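Local coordinates for protein nigritoxine (Vibrio nigripulchritudo, PDB 5M41) that is a bacterial toxin active against crustaceans and insects, built on a new fold, at residues F550-I563 against I573-H585. Numbering follows the deposited sequence.
Sequences FDFRLQHKDDFNNI and IIAVNNPYSFVHH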
ATOM      1  N   PHE A 550      -8.063  23.044   1.895  1.00 44.51           N
ATOM      2  CA  PHE A 550      -8.018  22.057   0.804  1.00 44.32           C
ATOM      3  C   PHE A 550      -9.107  21.002   1.022  1.00 44.29           C
ATOM      4  O   PHE A 550      -9.862  20.690   0.112  1.00 41.56           O
ATOM      5  CB  PHE A 550      -6.619  21.414   0.697  1.00 43.41           C
ATOM      6  CG  PHE A 550      -6.498  20.376  -0.399  1.00 42.09           C
ATOM      7  CD1 PHE A 550      -6.278  20.754  -1.716  1.00 41.88           C
ATOM      8  CD2 PHE A 550      -6.593  19.016  -0.099  1.00 42.05           C
ATOM      9  CE1 PHE A 550      -6.138  19.801  -2.718  1.00 40.39           C
ATOM     10  CE2 PHE A 550      -6.458  18.060  -1.097  1.00 43.31           C
ATOM     11  CZ  PHE A 550      -6.235  18.458  -2.411  1.00 40.60           C
ATOM     12  N   ASP A 551      -9.197  20.477   2.242  1.00 46.80           N
ATOM     13  CA  ASP A 551     -10.210  19.481   2.563  1.00 48.01           C
ATOM     14  C   ASP A 551     -11.628  20.096   2.439  1.00 47.43           C
ATOM     15  O   ASP A 551     -12.543  19.485   1.867  1.00 45.47           O
ATOM     16  CB  ASP A 551      -9.936  18.911   3.961  1.00 50.41           C
ATOM     17  CG  ASP A 551     -10.974  17.901   4.404  1.00 52.85           C
ATOM     18  OD1 ASP A 551     -11.138  16.853   3.752  1.00 56.68           O
ATOM     19  OD2 ASP A 551     -11.631  18.144   5.430  1.00 58.36           O
ATOM     20  N   PHE A 552     -11.807  21.318   2.944  1.00 45.83           N
ATOM     21  CA  PHE A 552     -13.096  21.985   2.773  1.00 45.34           C
ATOM     22  C   PHE A 552     -13.462  22.111   1.298  1.00 43.95           C
ATOM     23  O   PHE A 552     -14.602  21.841   0.901  1.00 43.90           O
ATOM     24  CB  PHE A 552     -13.121  23.364   3.423  1.00 45.38           C
ATOM     25  CG  PHE A 552     -14.302  24.198   3.004  1.00 45.81           C
ATOM     26  CD1 PHE A 552     -15.539  24.018   3.606  1.00 47.31           C
ATOM     27  CD2 PHE A 552     -14.179  25.154   2.006  1.00 44.79           C
ATOM     28  CE1 PHE A 552     -16.635  24.773   3.223  1.00 46.54           C
ATOM     29  CE2 PHE A 552     -15.269  25.918   1.606  1.00 46.16           C
ATOM     30  CZ  PHE A 552     -16.501  25.728   2.221  1.00 47.86           C
ATOM     31  N   ARG A 553     -12.486  22.516   0.495  1.00 41.90           N
ATOM     32  CA  ARG A 553     -12.724  22.748  -0.928  1.00 43.66           C
ATOM     33  C   ARG A 553     -13.090  21.475  -1.668  1.00 43.76           C
ATOM     34  O   ARG A 553     -13.864  21.526  -2.612  1.00 43.77           O
ATOM     35  CB  ARG A 553     -11.530  23.431  -1.579  1.00 42.33           C
ATOM     36  CG  ARG A 553     -11.457  24.928  -1.309  1.00 44.62           C
ATOM     37  CD  ARG A 553     -10.241  25.502  -2.007  1.00 42.37           C
ATOM     38  NE  ARG A 553     -10.131  26.951  -1.910  1.00 42.21           N
ATOM     39  CZ  ARG A 553     -10.789  27.827  -2.670  1.00 43.59           C
ATOM     40  NH1 ARG A 553     -11.670  27.429  -3.596  1.00 43.20           N
ATOM     41  NH2 ARG A 553     -10.573  29.126  -2.488  1.00 43.18           N
ATOM     42  N   LEU A 554     -12.525  20.344  -1.242  1.00 45.07           N
ATOM     43  CA  LEU A 554     -12.902  19.031  -1.774  1.00 46.23           C
ATOM     44  C   LEU A 554     -14.308  18.632  -1.307  1.00 48.00           C
ATOM     45  O   LEU A 554     -15.134  18.205  -2.105  1.00 47.46           O
ATOM     46  CB  LEU A 554     -11.903  17.937  -1.349  1.00 46.53           C
ATOM     47  CG  LEU A 554     -10.544  17.777  -2.071  1.00 46.59           C
ATOM     48  CD1 LEU A 554      -9.781  16.610  -1.447  1.00 45.90           C
ATOM     49  CD2 LEU A 554     -10.715  17.555  -3.567  1.00 46.63           C
ATOM     50  N   GLN A 555     -14.558  18.759  -0.008  1.00 48.70           N
ATOM     51  CA  GLN A 555     -15.851  18.395   0.580  1.00 48.97           C
ATOM     52  C   GLN A 555     -16.985  19.208  -0.059  1.00 49.12           C
ATOM     53  O   GLN A 555     -18.055  18.677  -0.327  1.00 48.96           O
ATOM     54  CB  GLN A 555     -15.800  18.630   2.089  1.00 50.88           C
ATOM     55  CG  GLN A 555     -16.890  17.944   2.902  1.00 52.89           C
ATOM     56  CD  GLN A 555     -16.784  18.284   4.373  1.00 53.89           C
ATOM     57  OE1 GLN A 555     -17.500  19.151   4.865  1.00 55.54           O
ATOM     58  NE2 GLN A 555     -15.855  17.640   5.067  1.00 52.27           N
ATOM     59  N   HIS A 556     -16.729  20.479  -0.345  1.00 48.97           N
ATOM     60  CA  HIS A 556     -17.709  21.351  -1.016  1.00 48.95           C
ATOM     61  C   HIS A 556     -17.318  21.744  -2.416  1.00 47.07           C
ATOM     62  O   HIS A 556     -17.570  22.888  -2.880  1.00 46.92           O
ATOM     63  CB  HIS A 556     -18.003  22.543  -0.126  1.00 51.70           C
ATOM     64  CG  HIS A 556     -18.690  22.145   1.143  1.00 54.49           C
ATOM     65  ND1 HIS A 556     -20.018  21.997   1.213  1.00 59.08           N
ATOM     66  CD2 HIS A 556     -18.180  21.756   2.377  1.00 54.17           C
ATOM     67  CE1 HIS A 556     -20.356  21.574   2.459  1.00 59.67           C
ATOM     68  NE2 HIS A 556     -19.230  21.432   3.165  1.00 58.62           N
ATOM     69  N   LYS A 557     -16.749  20.768  -3.127  1.00 45.64           N
ATOM     70  CA  LYS A 557     -16.141  21.014  -4.453  1.00 47.19           C
ATOM     71  C   LYS A 557     -17.103  21.512  -5.523  1.00 47.43           C
ATOM     72  O   LYS A 557     -16.671  22.152  -6.467  1.00 46.11           O
ATOM     73  CB  LYS A 557     -15.397  19.768  -4.967  1.00 47.05           C
ATOM     74  CG  LYS A 557     -16.278  18.540  -5.141  1.00 47.10           C
ATOM     75  CD  LYS A 557     -15.484  17.482  -5.897  1.00 52.23           C
ATOM     76  CE  LYS A 557     -16.354  16.299  -6.276  1.00 57.30           C
ATOM     77  NZ  LYS A 557     -15.550  15.334  -7.086  1.00 60.97           N
ATOM     78  N   ASP A 558     -18.397  21.230  -5.360  1.00 50.61           N
ATOM     79  CA  ASP A 558     -19.423  21.604  -6.346  1.00 52.59           C
ATOM     80  C   ASP A 558     -20.019  23.007  -6.197  1.00 51.72           C
ATOM     81  O   ASP A 558     -20.719  23.469  -7.092  1.00 53.53           O
ATOM     82  CB  ASP A 558     -20.568  20.581  -6.325  1.00 57.67           C
ATOM     83  CG  ASP A 558     -20.088  19.159  -6.572  1.00 63.05           C
ATOM     84  OD1 ASP A 558     -19.345  18.942  -7.555  1.00 63.37           O
ATOM     85  OD2 ASP A 558     -20.457  18.256  -5.785  1.00 65.71           O
ATOM     86  N   ASP A 559     -19.772  23.680  -5.075  1.00 53.35           N
ATOM     87  CA  ASP A 559     -20.415  24.982  -4.821  1.00 49.13           C
ATOM     88  C   ASP A 559     -19.636  26.144  -5.412  1.00 50.81           C
ATOM     89  O   ASP A 559     -18.397  26.136  -5.417  1.00 47.10           O
ATOM     90  CB  ASP A 559     -20.607  25.241  -3.324  1.00 51.52           C
ATOM     91  CG  ASP A 559     -21.326  24.096  -2.597  1.00 52.83           C
ATOM     92  OD1 ASP A 559     -22.386  23.622  -3.065  1.00 53.31           O
ATOM     93  OD2 ASP A 559     -20.821  23.679  -1.533  1.00 54.45           O
ATOM     94  N   PHE A 560     -20.378  27.155  -5.866  1.00 50.38           N
ATOM     95  CA  PHE A 560     -19.814  28.355  -6.488  1.00 50.07           C
ATOM     96  C   PHE A 560     -20.009  29.552  -5.581  1.00 50.39           C
ATOM     97  O   PHE A 560     -20.950  29.593  -4.774  1.00 50.67           O
ATOM     98  CB  PHE A 560     -20.483  28.639  -7.836  1.00 48.41           C
ATOM     99  CG  PHE A 560     -20.132  27.656  -8.915  1.00 46.84           C
ATOM    100  CD1 PHE A 560     -19.227  28.010  -9.928  1.00 46.05           C
ATOM    101  CD2 PHE A 560     -20.728  26.396  -8.957  1.00 46.51           C
ATOM    102  CE1 PHE A 560     -18.903  27.120 -10.944  1.00 44.54           C
ATOM    103  CE2 PHE A 560     -20.422  25.502  -9.977  1.00 44.18           C
ATOM    104  CZ  PHE A 560     -19.499  25.860 -10.962  1.00 45.30           C
ATOM    105  N   ASN A 561     -19.096  30.512  -5.709  1.00 50.46           N
ATOM    106  CA  ASN A 561     -19.167  31.789  -5.011  1.00 50.36           C
ATOM    107  C   ASN A 561     -18.852  32.875  -6.000  1.00 52.90           C
ATOM    108  O   ASN A 561     -18.165  32.623  -6.999  1.00 51.38           O
ATOM    109  CB  ASN A 561     -18.143  31.863  -3.883  1.00 50.07           C
ATOM    110  CG  ASN A 561     -18.434  30.888  -2.783  1.00 52.47           C
ATOM    111  OD1 ASN A 561     -17.795  29.821  -2.685  1.00 54.60           O
ATOM    112  ND2 ASN A 561     -19.424  31.209  -1.970  1.00 49.14           N
ATOM    113  N   ASN A 562     -19.346  34.079  -5.715  1.00 50.76           N
ATOM    114  CA  ASN A 562     -18.986  35.256  -6.475  1.00 54.05           C
ATOM    115  C   ASN A 562     -17.766  35.859  -5.786  1.00 54.21           C
ATOM    116  O   ASN A 562     -17.855  36.352  -4.662  1.00 54.37           O
ATOM    117  CB  ASN A 562     -20.164  36.236  -6.517  1.00 54.51           C
ATOM    118  CG  ASN A 562     -19.893  37.467  -7.369  1.00 57.14           C
ATOM    119  OD1 ASN A 562     -18.849  37.607  -8.028  1.00 56.70           O
ATOM    120  ND2 ASN A 562     -20.854  38.370  -7.369  1.00 57.39           N
ATOM    121  N   ILE A 563     -16.618  35.757  -6.443  1.00 52.91           N
ATOM    122  CA  ILE A 563     -15.386  36.350  -5.924  1.00 52.96           C
ATOM    123  C   ILE A 563     -15.154  37.705  -6.604  1.00 54.35           C
ATOM    124  O   ILE A 563     -14.126  38.354  -6.394  1.00 56.60           O
ATOM    125  CB  ILE A 563     -14.165  35.408  -6.107  1.00 53.83           C
ATOM    126  CG1 ILE A 563     -13.982  35.027  -7.598  1.00 50.45           C
ATOM    127  CG2 ILE A 563     -14.291  34.190  -5.188  1.00 49.08           C
ATOM    128  CD1 ILE A 563     -12.638  34.413  -7.957  1.00 50.68           C
ATOM    129  N   ILE A 573     -17.958  37.438 -10.824  1.00 53.68           N
ATOM    130  CA  ILE A 573     -16.940  36.437 -11.181  1.00 53.08           C
ATOM    131  C   ILE A 573     -17.263  35.186 -10.361  1.00 51.92           C
ATOM    132  O   ILE A 573     -17.072  35.172  -9.135  1.00 50.11           O
ATOM    133  CB  ILE A 573     -15.498  36.921 -10.884  1.00 53.11           C
ATOM    134  CG1 ILE A 573     -15.163  38.189 -11.689  1.00 55.09           C
ATOM    135  CG2 ILE A 573     -14.489  35.819 -11.212  1.00 54.25           C
ATOM    136  CD1 ILE A 573     -13.853  38.865 -11.304  1.00 55.28           C
ATOM    137  N   ILE A 574     -17.787  34.156 -11.036  1.00 48.33           N
ATOM    138  CA  ILE A 574     -18.412  33.022 -10.338  1.00 47.21           C
ATOM    139  C   ILE A 574     -17.485  31.802 -10.447  1.00 47.35           C
ATOM    140  O   ILE A 574     -17.186  31.318 -11.565  1.00 47.77           O
ATOM    141  CB  ILE A 574     -19.817  32.683 -10.911  1.00 47.34           C
ATOM    142  CG1 ILE A 574     -20.642  33.957 -11.230  1.00 49.17           C
ATOM    143  CG2 ILE A 574     -20.574  31.728  -9.991  1.00 45.23           C
ATOM    144  CD1 ILE A 574     -21.084  34.759 -10.014  1.00 49.77           C
ATOM    145  N   ALA A 575     -17.015  31.327  -9.296  1.00 46.69           N
ATOM    146  CA  ALA A 575     -15.925  30.338  -9.238  1.00 46.05           C
ATOM    147  C   ALA A 575     -16.269  29.157  -8.352  1.00 46.41           C
ATOM    148  O   ALA A 575     -16.766  29.328  -7.225  1.00 44.34           O
ATOM    149  CB  ALA A 575     -14.642  30.999  -8.737  1.00 45.95           C
ATOM    150  N   VAL A 576     -15.969  27.959  -8.846  1.00 42.83           N
ATOM    151  CA  VAL A 576     -16.263  26.748  -8.105  1.00 41.96           C
ATOM    152  C   VAL A 576     -15.210  26.546  -6.982  1.00 41.35           C
ATOM    153  O   VAL A 576     -14.097  27.079  -7.079  1.00 42.39           O
ATOM    154  CB  VAL A 576     -16.390  25.528  -9.065  1.00 41.82           C
ATOM    155  CG1 VAL A 576     -15.023  25.015  -9.506  1.00 38.50           C
ATOM    156  CG2 VAL A 576     -17.176  24.407  -8.397  1.00 40.65           C
ATOM    157  N   ASN A 577     -15.574  25.847  -5.899  1.00 39.78           N
ATOM    158  CA  ASN A 577     -14.644  25.603  -4.800  1.00 39.81           C
ATOM    159  C   ASN A 577     -13.532  24.606  -5.118  1.00 39.64           C
ATOM    160  O   ASN A 577     -12.431  24.708  -4.541  1.00 40.25           O
ATOM    161  CB  ASN A 577     -15.366  25.086  -3.568  1.00 39.45           C
ATOM    162  CG  ASN A 577     -16.187  26.149  -2.878  1.00 40.54           C
ATOM    163  OD1 ASN A 577     -15.964  27.345  -3.059  1.00 40.84           O
ATOM    164  ND2 ASN A 577     -17.139  25.709  -2.063  1.00 39.93           N
ATOM    165  N   ASN A 578     -13.820  23.639  -6.005  1.00 39.38           N
ATOM    166  CA  ASN A 578     -12.862  22.543  -6.327  1.00 38.26           C
ATOM    167  C   ASN A 578     -11.423  23.039  -6.364  1.00 37.69           C
ATOM    168  O   ASN A 578     -11.111  23.965  -7.126  1.00 38.16           O
ATOM    169  CB  ASN A 578     -13.186  21.912  -7.676  1.00 38.78           C
ATOM    170  CG  ASN A 578     -12.489  20.563  -7.871  1.00 41.35           C
ATOM    171  OD1 ASN A 578     -11.262  20.429  -7.689  1.00 38.69           O
ATOM    172  ND2 ASN A 578     -13.275  19.552  -8.223  1.00 39.94           N
ATOM    173  N   PRO A 579     -10.531  22.442  -5.551  1.00 37.55           N
ATOM    174  CA  PRO A 579      -9.198  23.032  -5.492  1.00 38.46           C
ATOM    175  C   PRO A 579      -8.365  22.816  -6.765  1.00 38.25           C
ATOM    176  O   PRO A 579      -7.332  23.430  -6.909  1.00 39.07           O
ATOM    177  CB  PRO A 579      -8.553  22.340  -4.277  1.00 39.35           C
ATOM    178  CG  PRO A 579      -9.278  21.056  -4.139  1.00 39.14           C
ATOM    179  CD  PRO A 579     -10.663  21.258  -4.677  1.00 38.60           C
ATOM    180  N   TYR A 580      -8.842  21.980  -7.679  1.00 37.82           N
ATOM    181  CA  TYR A 580      -8.174  21.744  -8.967  1.00 39.20           C
ATOM    182  C   TYR A 580      -8.797  22.545 -10.109  1.00 38.64           C
ATOM    183  O   TYR A 580      -8.585  22.230 -11.280  1.00 40.04           O
ATOM    184  CB  TYR A 580      -8.234  20.247  -9.310  1.00 37.59           C
ATOM    185  CG  TYR A 580      -7.444  19.377  -8.353  1.00 36.66           C
ATOM    186  CD1 TYR A 580      -6.085  19.128  -8.555  1.00 37.09           C
ATOM    187  CD2 TYR A 580      -8.060  18.794  -7.257  1.00 37.61           C
ATOM    188  CE1 TYR A 580      -5.363  18.320  -7.673  1.00 38.02           C
ATOM    189  CE2 TYR A 580      -7.360  17.978  -6.383  1.00 37.86           C
ATOM    190  CZ  TYR A 580      -6.016  17.758  -6.583  1.00 38.67           C
ATOM    191  OH  TYR A 580      -5.364  16.950  -5.698  1.00 40.35           O
ATOM    192  N   SER A 581      -9.624  23.529  -9.773  1.00 38.60           N
ATOM    193  CA  SER A 581     -10.266  24.370 -10.779  1.00 39.24           C
ATOM    194  C   SER A 581      -9.335  25.452 -11.291  1.00 40.36           C
ATOM    195  O   SER A 581      -8.758  26.207 -10.484  1.00 41.16           O
ATOM    196  CB  SER A 581     -11.492  25.053 -10.187  1.00 40.98           C
ATOM    197  OG  SER A 581     -12.000  25.993 -11.110  1.00 40.58           O
ATOM    198  N   PHE A 582      -9.227  25.551 -12.623  1.00 38.60           N
ATOM    199  CA  PHE A 582      -8.427  26.592 -13.298  1.00 39.48           C
ATOM    200  C   PHE A 582      -9.292  27.439 -14.220  1.00 41.29           C
ATOM    201  O   PHE A 582      -8.784  28.125 -15.138  1.00 41.91           O
ATOM    202  CB  PHE A 582      -7.240  25.978 -14.058  1.00 38.73           C
ATOM    203  CG  PHE A 582      -6.243  25.314 -13.150  1.00 37.79           C
ATOM    204  CD1 PHE A 582      -5.241  26.063 -12.534  1.00 37.80           C
ATOM    205  CD2 PHE A 582      -6.345  23.955 -12.860  1.00 38.10           C
ATOM    206  CE1 PHE A 582      -4.351  25.462 -11.649  1.00 38.40           C
ATOM    207  CE2 PHE A 582      -5.459  23.343 -11.971  1.00 38.11           C
ATOM    208  CZ  PHE A 582      -4.462  24.101 -11.369  1.00 38.74           C
ATOM    209  N   VAL A 583     -10.599  27.404 -13.946  1.00 40.87           N
ATOM    210  CA  VAL A 583     -11.596  28.162 -14.709  1.00 41.00           C
ATOM    211  C   VAL A 583     -12.582  28.864 -13.779  1.00 43.13           C
ATOM    212  O   VAL A 583     -12.674  28.550 -12.592  1.00 42.64           O
ATOM    213  CB  VAL A 583     -12.406  27.262 -15.688  1.00 41.16           C
ATOM    214  CG1 VAL A 583     -11.497  26.660 -16.763  1.00 37.50           C
ATOM    215  CG2 VAL A 583     -13.169  26.168 -14.936  1.00 37.23           C
ATOM    216  N   HIS A 584     -13.321  29.812 -14.342  1.00 44.24           N
ATOM    217  CA  HIS A 584     -14.471  30.419 -13.686  1.00 45.82           C
ATOM    218  C   HIS A 584     -15.296  31.010 -14.783  1.00 45.93           C
ATOM    219  O   HIS A 584     -14.836  31.065 -15.944  1.00 45.45           O
ATOM    220  CB  HIS A 584     -14.050  31.466 -12.649  1.00 47.20           C
ATOM    221  CG  HIS A 584     -13.181  32.570 -13.209  1.00 49.91           C
ATOM    222  ND1 HIS A 584     -13.688  33.620 -13.897  1.00 52.69           N
ATOM    223  CD2 HIS A 584     -11.809  32.765 -13.155  1.00 50.45           C
ATOM    224  CE1 HIS A 584     -12.689  34.437 -14.265  1.00 51.81           C
ATOM    225  NE2 HIS A 584     -11.539  33.915 -13.814  1.00 52.93           N
ATOM    226  N   HIS A 585     -16.529  31.410 -14.469  1.00 45.75           N
ATOM    227  CA  HIS A 585     -17.319  32.175 -15.421  1.00 47.70           C
ATOM    228  C   HIS A 585     -17.656  33.539 -14.886  1.00 49.84           C
ATOM    229  O   HIS A 585     -17.589  33.772 -13.687  1.00 51.56           O
ATOM    230  CB  HIS A 585     -18.559  31.432 -15.910  1.00 47.07           C
ATOM    231  CG  HIS A 585     -19.542  31.060 -14.820  1.00 51.12           C
ATOM    232  ND1 HIS A 585     -20.619  31.817 -14.521  1.00 50.69           N
ATOM    233  CD2 HIS A 585     -19.611  29.931 -13.995  1.00 50.29           C
ATOM    234  CE1 HIS A 585     -21.332  31.214 -13.547  1.00 51.20           C
ATOM    235  NE2 HIS A 585     -20.706  30.062 -13.223  1.00 50.68           N
TER
HETATM  236  O   HOH W   1     -12.918  29.173  -5.562  1.00 35.65           O
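I573 uses both backbone polar atoms at the end of strand 560-562: its N donates to N562 OD1 (2.9 Å), from above the amide carbonyl plane, and its O accepts from I563 N (2.8 Å), just beyond the strand. In N562, CG lies anti to the backbone N (chi1 -177°), which carries OD1 to I573 N; the same oxygen also accepts from G564 N. One step on, I574 sets CG2 against F560 CB, while A575 pairs with N561 by two backbone bonds, A575 N to N561 O being the straighter at 168°. V576 lies across one face of the F560 ring, its CB 3.8 Å from the ring centroid and 21° off the normal, a CH-pi contact.

Past the strand, N577 is held by three hydrogen bonds. Its N donates to D559 O (2.9 Å), its ND2 to H556 O (3.0 Å), and its O accepts from R553 NH1 (3.0 Å) within the guanidinium plane; a water links NH1 to V576 O. D559 N and N577 ND2 approach H556 O from opposite faces of its carbonyl plane. N578 then closes an Asx turn onto Y580 N, and P579 packs CG against F550 CE1 and L554 CD2.

R553 NE also forms a salt bridge with E549, and NH2 a hydrogen bond with Y511 OH, which fix its guanidinium. N577, just after the second strand of the six-stranded sheet, ties that strand's end to the C-terminal end of helix 546-555 and the turn after it through directional bonds, with proline packing beside them.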